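Local structure of AlyGC (Glaciecola chathamensis, 5GKD) at residues Arg264-Glu278 / Tyr303-Val317. The protein is a polysaccharide lyase of family 6 that cleaves alginate, presumably by beta-elimination as alginate lyases do. Sequence-based numbering, arbitrary orientation.
Sequences RVINRDQIIRNNYLE and YHQVDNALIENNTLV. With CO3 (carbonate ion), chain J.
Asn-275 and Asn-314 lie side by side with their amide planes only 6° apart, the geometry of an asparagine ladder. Asn-314 OD1 accepts two bonds, from Asn-275 N at 2.8 Å and from Asn-275 ND2 at 3.1 Å. At its other end Asn-314 ND2 donates almost straight (175°) to Ile-272 O, which also takes Glu-312 N; the two donors reach that oxygen from opposite faces of its carbonyl plane. Three bonds thus hold the Asn-314 amide and set its rotation. Its CG lies anti to the carbonyl carbon, which points the amide across to Asn-275 and Ile-272. The ladder continues both ways: Asn-275 OD1 accepts from Asn-250 N, and Asn-344 repeats the role of Asn-314 on the next rung.

Such stacking marks the turns of a right-handed parallel beta-helix, the pectate-lyase-like fold of this family. The two segments are successive coils in register: strands 271-273 and 310-312 run 3° from parallel with axes 4.8 Å apart, and Ile-272 N to Leu-310 O (2.8 Å) is one of their backbone rungs. Side chains alternate accordingly, Ile-272 beside Ile-311 and Leu-277 beside Leu-316 on one face. On the other, Arg-273 meets Glu-312 in a long salt bridge (NE to OE2 3.5 Å), the carboxylate oxygen lying at the guanidinium edge while Ile-271 CG2 sits over one face.

At the N-terminal ends of the two segments, Arg-264 and Tyr-303 converge on a carbonate ion, probably from the crystallisation liquor, held by hydrogen bonds from Arg-264 NH2 to O1 (2.7 Å) and Tyr-303 OH to O2 (2.5 Å). Arg-240 also bonds the ion, and Glu-214, which also belongs to the calcium site, completes the pocket. Behind this first shell, Thr-238 OG1 bonds Arg-264 NE, steadying the guanidinium.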
loop_
_atom_site.group_PDB
_atom_site.type_symbol
_atom_site.label_atom_id
_atom_site.label_comp_id
_atom_site.label_asym_id
_atom_site.label_seq_id
_atom_site.Cartn_x
_atom_site.Cartn_y
_atom_site.Cartn_z
ATOM N N ARG A 264 -10.097 24.714 25.313
ATOM C CA ARG A 264 -8.791 25.254 24.942
ATOM C C ARG A 264 -8.975 26.634 24.330
ATOM O O ARG A 264 -9.660 26.786 23.307
ATOM C CB ARG A 264 -8.052 24.336 23.956
ATOM C CG ARG A 264 -6.718 24.923 23.472
ATOM C CD ARG A 264 -5.760 23.850 22.958
ATOM N NE ARG A 264 -6.314 23.118 21.815
ATOM C CZ ARG A 264 -5.669 22.876 20.676
ATOM N NH1 ARG A 264 -4.427 23.293 20.494
ATOM N NH2 ARG A 264 -6.275 22.195 19.717
ATOM N N VAL A 265 -8.344 27.628 24.944
ATOM C CA VAL A 265 -8.535 29.030 24.616
ATOM C C VAL A 265 -7.330 29.514 23.831
ATOM O O VAL A 265 -6.193 29.396 24.295
ATOM C CB VAL A 265 -8.727 29.876 25.886
ATOM C CG1 VAL A 265 -8.989 31.319 25.511
ATOM C CG2 VAL A 265 -9.865 29.315 26.705
ATOM N N ILE A 266 -7.575 30.098 22.686
ATOM C CA ILE A 266 -6.593 30.715 21.818
ATOM C C ILE A 266 -7.309 31.909 21.233
ATOM O O ILE A 266 -8.464 31.931 21.256
ATOM C CB ILE A 266 -6.126 29.797 20.669
ATOM C CG1 ILE A 266 -5.779 28.406 21.169
ATOM C CG2 ILE A 266 -4.985 30.441 19.908
ATOM C CD1 ILE A 266 -5.754 27.346 20.126
ATOM N N ASN A 267 -6.605 32.887 20.716
ATOM C CA ASN A 267 -7.169 34.071 20.097
ATOM C C ASN A 267 -7.799 35.124 21.027
ATOM O O ASN A 267 -7.613 35.083 22.191
ATOM C CB ASN A 267 -8.018 33.715 18.872
ATOM C CG ASN A 267 -7.510 32.477 18.140
ATOM O OD1 ASN A 267 -6.515 32.510 17.508
ATOM N ND2 ASN A 267 -8.153 31.406 18.320
ATOM N N ARG A 268 -8.519 36.066 20.462
ATOM C CA ARG A 268 -9.069 37.177 21.192
ATOM C C ARG A 268 -10.507 37.208 21.548
ATOM O O ARG A 268 -11.294 36.620 20.934
ATOM C CB ARG A 268 -8.785 38.476 20.452
ATOM C CG ARG A 268 -7.546 38.467 19.601
ATOM C CD ARG A 268 -6.982 39.847 19.355
ATOM N NE ARG A 268 -7.918 40.724 18.707
ATOM C CZ ARG A 268 -8.146 40.745 17.408
ATOM N NH1 ARG A 268 -7.496 39.944 16.600
ATOM N NH2 ARG A 268 -9.013 41.576 16.918
ATOM N N ASP A 269 -10.799 37.975 22.576
ATOM C CA ASP A 269 -12.125 38.231 23.054
ATOM C C ASP A 269 -12.994 37.011 23.290
ATOM O O ASP A 269 -14.144 37.039 23.051
ATOM C CB ASP A 269 -12.843 39.214 22.114
ATOM C CG ASP A 269 -12.049 40.479 21.841
ATOM O OD1 ASP A 269 -11.477 41.071 22.727
ATOM O OD2 ASP A 269 -12.001 40.906 20.710
ATOM N N GLN A 270 -12.415 35.946 23.769
ATOM C CA GLN A 270 -13.223 34.760 24.032
ATOM C C GLN A 270 -13.903 34.868 25.396
ATOM O O GLN A 270 -13.341 35.426 26.342
ATOM C CB GLN A 270 -12.360 33.501 23.966
ATOM C CG GLN A 270 -11.364 33.448 22.784
ATOM C CD GLN A 270 -12.017 33.334 21.394
ATOM O OE1 GLN A 270 -13.207 33.606 21.208
ATOM N NE2 GLN A 270 -11.219 32.925 20.413
ATOM N N ILE A 271 -15.123 34.342 25.491
ATOM C CA ILE A 271 -15.848 34.242 26.751
ATOM C C ILE A 271 -16.128 32.769 27.046
ATOM O O ILE A 271 -16.796 32.086 26.263
ATOM C CB ILE A 271 -17.149 35.056 26.731
ATOM C CG1 ILE A 271 -16.845 36.544 26.584
ATOM C CG2 ILE A 271 -17.951 34.790 27.983
ATOM C CD1 ILE A 271 -18.072 37.387 26.243
ATOM N N ILE A 272 -15.610 32.288 28.167
ATOM C CA ILE A 272 -15.768 30.915 28.633
ATOM C C ILE A 272 -16.450 31.016 29.994
ATOM O O ILE A 272 -15.790 31.257 31.012
ATOM C CB ILE A 272 -14.428 30.169 28.740
ATOM C CG1 ILE A 272 -13.762 29.965 27.370
ATOM C CG2 ILE A 272 -14.624 28.807 29.381
ATOM C CD1 ILE A 272 -13.060 31.133 26.827
ATOM N N ARG A 273 -17.771 30.852 30.029
ATOM C CA ARG A 273 -18.526 31.066 31.248
ATOM C C ARG A 273 -19.522 29.941 31.473
ATOM O O ARG A 273 -20.066 29.357 30.533
ATOM C CB ARG A 273 -19.279 32.404 31.237
ATOM C CG ARG A 273 -20.356 32.459 30.198
ATOM C CD ARG A 273 -21.370 33.564 30.446
ATOM N NE ARG A 273 -20.758 34.882 30.475
ATOM C CZ ARG A 273 -20.948 35.828 29.554
ATOM N NH1 ARG A 273 -21.756 35.626 28.509
ATOM N NH2 ARG A 273 -20.326 36.992 29.701
ATOM N N ASN A 274 -19.744 29.646 32.749
ATOM C CA ASN A 274 -20.796 28.735 33.191
ATOM C C ASN A 274 -20.664 27.334 32.581
ATOM O O ASN A 274 -21.663 26.674 32.313
ATOM C CB ASN A 274 -22.180 29.319 32.891
ATOM C CG ASN A 274 -23.227 28.793 33.832
ATOM O OD1 ASN A 274 -22.963 28.651 35.012
ATOM N ND2 ASN A 274 -24.408 28.456 33.312
ATOM N N ASN A 275 -19.444 26.855 32.373
ATOM C CA ASN A 275 -19.211 25.496 31.909
ATOM C C ASN A 275 -18.832 24.569 33.063
ATOM O O ASN A 275 -18.112 24.954 33.987
ATOM C CB ASN A 275 -18.105 25.458 30.849
ATOM C CG ASN A 275 -18.416 26.329 29.657
ATOM O OD1 ASN A 275 -19.253 25.983 28.812
ATOM N ND2 ASN A 275 -17.747 27.468 29.578
ATOM N N TYR A 276 -19.277 23.319 32.968
ATOM C CA TYR A 276 -19.060 22.309 33.993
ATOM C C TYR A 276 -18.163 21.206 33.448
ATOM O O TYR A 276 -18.475 20.612 32.411
ATOM C CB TYR A 276 -20.401 21.732 34.461
ATOM C CG TYR A 276 -20.292 20.662 35.516
ATOM C CD1 TYR A 276 -20.061 19.330 35.174
ATOM C CD2 TYR A 276 -20.424 20.982 36.855
ATOM C CE1 TYR A 276 -19.976 18.360 36.140
ATOM C CE2 TYR A 276 -20.338 20.025 37.825
ATOM C CZ TYR A 276 -20.114 18.719 37.468
ATOM O OH TYR A 276 -20.047 17.779 38.445
ATOM N N LEU A 277 -17.079 20.914 34.169
ATOM C CA LEU A 277 -16.012 20.018 33.726
ATOM C C LEU A 277 -15.673 19.045 34.852
ATOM O O LEU A 277 -15.306 19.467 35.954
ATOM C CB LEU A 277 -14.762 20.812 33.312
ATOM C CG LEU A 277 -14.855 21.817 32.153
ATOM C CD1 LEU A 277 -15.454 23.138 32.564
ATOM C CD2 LEU A 277 -13.493 22.059 31.518
ATOM N N GLU A 278 -15.787 17.748 34.578
ATOM C CA GLU A 278 -15.621 16.727 35.599
ATOM C C GLU A 278 -14.851 15.542 35.048
ATOM O O GLU A 278 -15.150 15.047 33.965
ATOM C CB GLU A 278 -16.977 16.230 36.138
ATOM C CG GLU A 278 -16.847 15.173 37.212
ATOM C CD GLU A 278 -18.190 14.697 37.747
ATOM O OE1 GLU A 278 -19.225 15.322 37.437
ATOM O OE2 GLU A 278 -18.210 13.689 38.481
ATOM N N TYR A 303 -0.944 30.293 15.570
ATOM C CA TYR A 303 -1.524 30.480 16.887
ATOM C C TYR A 303 -1.528 31.948 17.292
ATOM O O TYR A 303 -0.513 32.532 17.381
ATOM C CB TYR A 303 -0.796 29.620 17.931
ATOM C CG TYR A 303 -0.843 28.121 17.733
ATOM C CD1 TYR A 303 -1.892 27.378 18.233
ATOM C CD2 TYR A 303 0.144 27.458 17.057
ATOM C CE1 TYR A 303 -1.929 26.047 18.096
ATOM C CE2 TYR A 303 0.103 26.107 16.899
ATOM C CZ TYR A 303 -0.940 25.407 17.403
ATOM O OH TYR A 303 -0.976 24.081 17.244
ATOM N N HIS A 304 -2.688 32.527 17.516
ATOM C CA HIS A 304 -2.775 33.919 17.888
ATOM C C HIS A 304 -2.831 34.100 19.394
ATOM O O HIS A 304 -3.516 33.379 20.071
ATOM C CB HIS A 304 -3.924 34.605 17.182
ATOM C CG HIS A 304 -3.836 34.536 15.703
ATOM N ND1 HIS A 304 -4.042 33.379 15.009
ATOM C CD2 HIS A 304 -3.563 35.481 14.782
ATOM C CE1 HIS A 304 -3.899 33.607 13.731
ATOM N NE2 HIS A 304 -3.596 34.869 13.564
ATOM N N GLN A 305 -2.082 35.071 19.888
ATOM C CA GLN A 305 -1.951 35.328 21.314
ATOM C C GLN A 305 -3.313 35.474 21.981
ATOM O O GLN A 305 -4.219 36.115 21.446
ATOM C CB GLN A 305 -1.126 36.599 21.509
ATOM C CG GLN A 305 -0.976 37.085 22.955
ATOM C CD GLN A 305 -0.186 38.379 23.036
ATOM O OE1 GLN A 305 -0.449 39.320 22.290
ATOM N NE2 GLN A 305 0.795 38.427 23.936
ATOM N N VAL A 306 -3.462 34.861 23.152
ATOM C CA VAL A 306 -4.677 35.058 23.931
ATOM C C VAL A 306 -4.711 36.486 24.461
ATOM O O VAL A 306 -3.781 36.945 25.133
ATOM C CB VAL A 306 -4.766 34.038 25.075
ATOM C CG1 VAL A 306 -5.878 34.421 26.016
ATOM C CG2 VAL A 306 -5.032 32.676 24.520
ATOM N N ASP A 307 -5.796 37.189 24.166
ATOM C CA ASP A 307 -5.939 38.612 24.441
ATOM C C ASP A 307 -7.384 38.840 24.844
ATOM O O ASP A 307 -8.289 38.534 24.065
ATOM C CB ASP A 307 -5.576 39.427 23.195
ATOM C CG ASP A 307 -5.578 40.923 23.426
ATOM O OD1 ASP A 307 -5.922 41.383 24.530
ATOM O OD2 ASP A 307 -5.218 41.645 22.467
ATOM N N ASN A 308 -7.600 39.337 26.064
ATOM C CA ASN A 308 -8.942 39.633 26.558
ATOM C C ASN A 308 -9.822 38.378 26.595
ATOM O O ASN A 308 -10.986 38.394 26.191
ATOM C CB ASN A 308 -9.591 40.744 25.721
ATOM C CG ASN A 308 -10.869 41.279 26.335
ATOM O OD1 ASN A 308 -11.029 41.286 27.542
ATOM N ND2 ASN A 308 -11.787 41.717 25.496
ATOM N N ALA A 309 -9.268 37.274 27.072
ATOM C CA ALA A 309 -10.101 36.142 27.459
ATOM C C ALA A 309 -10.833 36.445 28.763
ATOM O O ALA A 309 -10.331 37.163 29.630
ATOM C CB ALA A 309 -9.257 34.878 27.629
ATOM N N LEU A 310 -12.031 35.886 28.898
ATOM C CA LEU A 310 -12.834 36.010 30.114
ATOM C C LEU A 310 -13.309 34.619 30.515
ATOM O O LEU A 310 -14.079 33.983 29.786
ATOM C CB LEU A 310 -14.014 36.951 29.889
ATOM C CG LEU A 310 -14.711 37.692 31.037
ATOM C CD1 LEU A 310 -16.208 37.509 30.890
ATOM C CD2 LEU A 310 -14.248 37.323 32.441
ATOM N N ILE A 311 -12.852 34.148 31.661
ATOM C CA ILE A 311 -13.084 32.779 32.113
ATOM C C ILE A 311 -13.773 32.878 33.472
ATOM O O ILE A 311 -13.107 33.088 34.489
ATOM C CB ILE A 311 -11.772 31.981 32.192
ATOM C CG1 ILE A 311 -11.028 32.053 30.853
ATOM C CG2 ILE A 311 -12.029 30.556 32.597
ATOM C CD1 ILE A 311 -9.693 31.353 30.806
ATOM N N GLU A 312 -15.100 32.748 33.516
ATOM C CA GLU A 312 -15.781 32.968 34.783
ATOM C C GLU A 312 -16.873 31.940 35.021
ATOM O O GLU A 312 -17.455 31.388 34.089
ATOM C CB GLU A 312 -16.357 34.402 34.888
ATOM C CG GLU A 312 -17.627 34.643 34.120
ATOM C CD GLU A 312 -17.892 36.119 33.850
ATOM O OE1 GLU A 312 -17.232 36.992 34.477
ATOM O OE2 GLU A 312 -18.753 36.388 32.984
ATOM N N ASN A 313 -17.119 31.675 36.301
ATOM C CA ASN A 313 -18.203 30.798 36.757
ATOM C C ASN A 313 -18.159 29.406 36.133
ATOM O O ASN A 313 -19.192 28.784 35.904
ATOM C CB ASN A 313 -19.556 31.456 36.518
ATOM C CG ASN A 313 -19.773 32.629 37.445
ATOM O OD1 ASN A 313 -19.593 33.774 37.061
ATOM N ND2 ASN A 313 -20.127 32.337 38.688
ATOM N N ASN A 314 -16.968 28.888 35.892
ATOM C CA ASN A 314 -16.831 27.493 35.528
ATOM C C ASN A 314 -16.558 26.634 36.759
ATOM O O ASN A 314 -15.935 27.066 37.733
ATOM C CB ASN A 314 -15.718 27.339 34.491
ATOM C CG ASN A 314 -15.958 28.213 33.288
ATOM O OD1 ASN A 314 -16.873 27.958 32.497
ATOM N ND2 ASN A 314 -15.193 29.285 33.173
ATOM N N THR A 315 -17.043 25.406 36.712
ATOM C CA THR A 315 -16.816 24.434 37.769
ATOM C C THR A 315 -15.893 23.354 37.239
ATOM O O THR A 315 -16.137 22.796 36.168
ATOM C CB THR A 315 -18.126 23.817 38.246
ATOM O OG1 THR A 315 -18.886 24.811 38.932
ATOM C CG2 THR A 315 -17.840 22.628 39.164
ATOM N N LEU A 316 -14.829 23.064 37.974
ATOM C CA LEU A 316 -13.854 22.072 37.546
ATOM C C LEU A 316 -13.655 21.088 38.687
ATOM O O LEU A 316 -13.022 21.422 39.695
ATOM C CB LEU A 316 -12.538 22.735 37.133
ATOM C CG LEU A 316 -12.633 23.667 35.917
ATOM C CD1 LEU A 316 -12.885 25.094 36.311
ATOM C CD2 LEU A 316 -11.376 23.586 35.030
ATOM N N VAL A 317 -14.195 19.881 38.528
ATOM C CA VAL A 317 -14.116 18.836 39.542
ATOM C C VAL A 317 -13.195 17.740 39.036
ATOM O O VAL A 317 -13.438 17.164 37.966
ATOM C CB VAL A 317 -15.499 18.258 39.868
ATOM C CG1 VAL A 317 -15.384 17.214 40.956
ATOM C CG2 VAL A 317 -16.441 19.335 40.270
HETATM C C CO3 J . -4.112 22.424 16.560
HETATM O O1 CO3 J . -5.178 22.075 17.223
HETATM O O2 CO3 J . -3.122 22.741 17.339
HETATM O O3 CO3 J . -4.096 22.464 15.204
HETATM O O HOH W 1 -9.457 35.561 24.322
HETATM O O HOH W 2 -4.780 30.984 15.859
HETATM O O HOH W 3 -13.545 38.272 26.483
#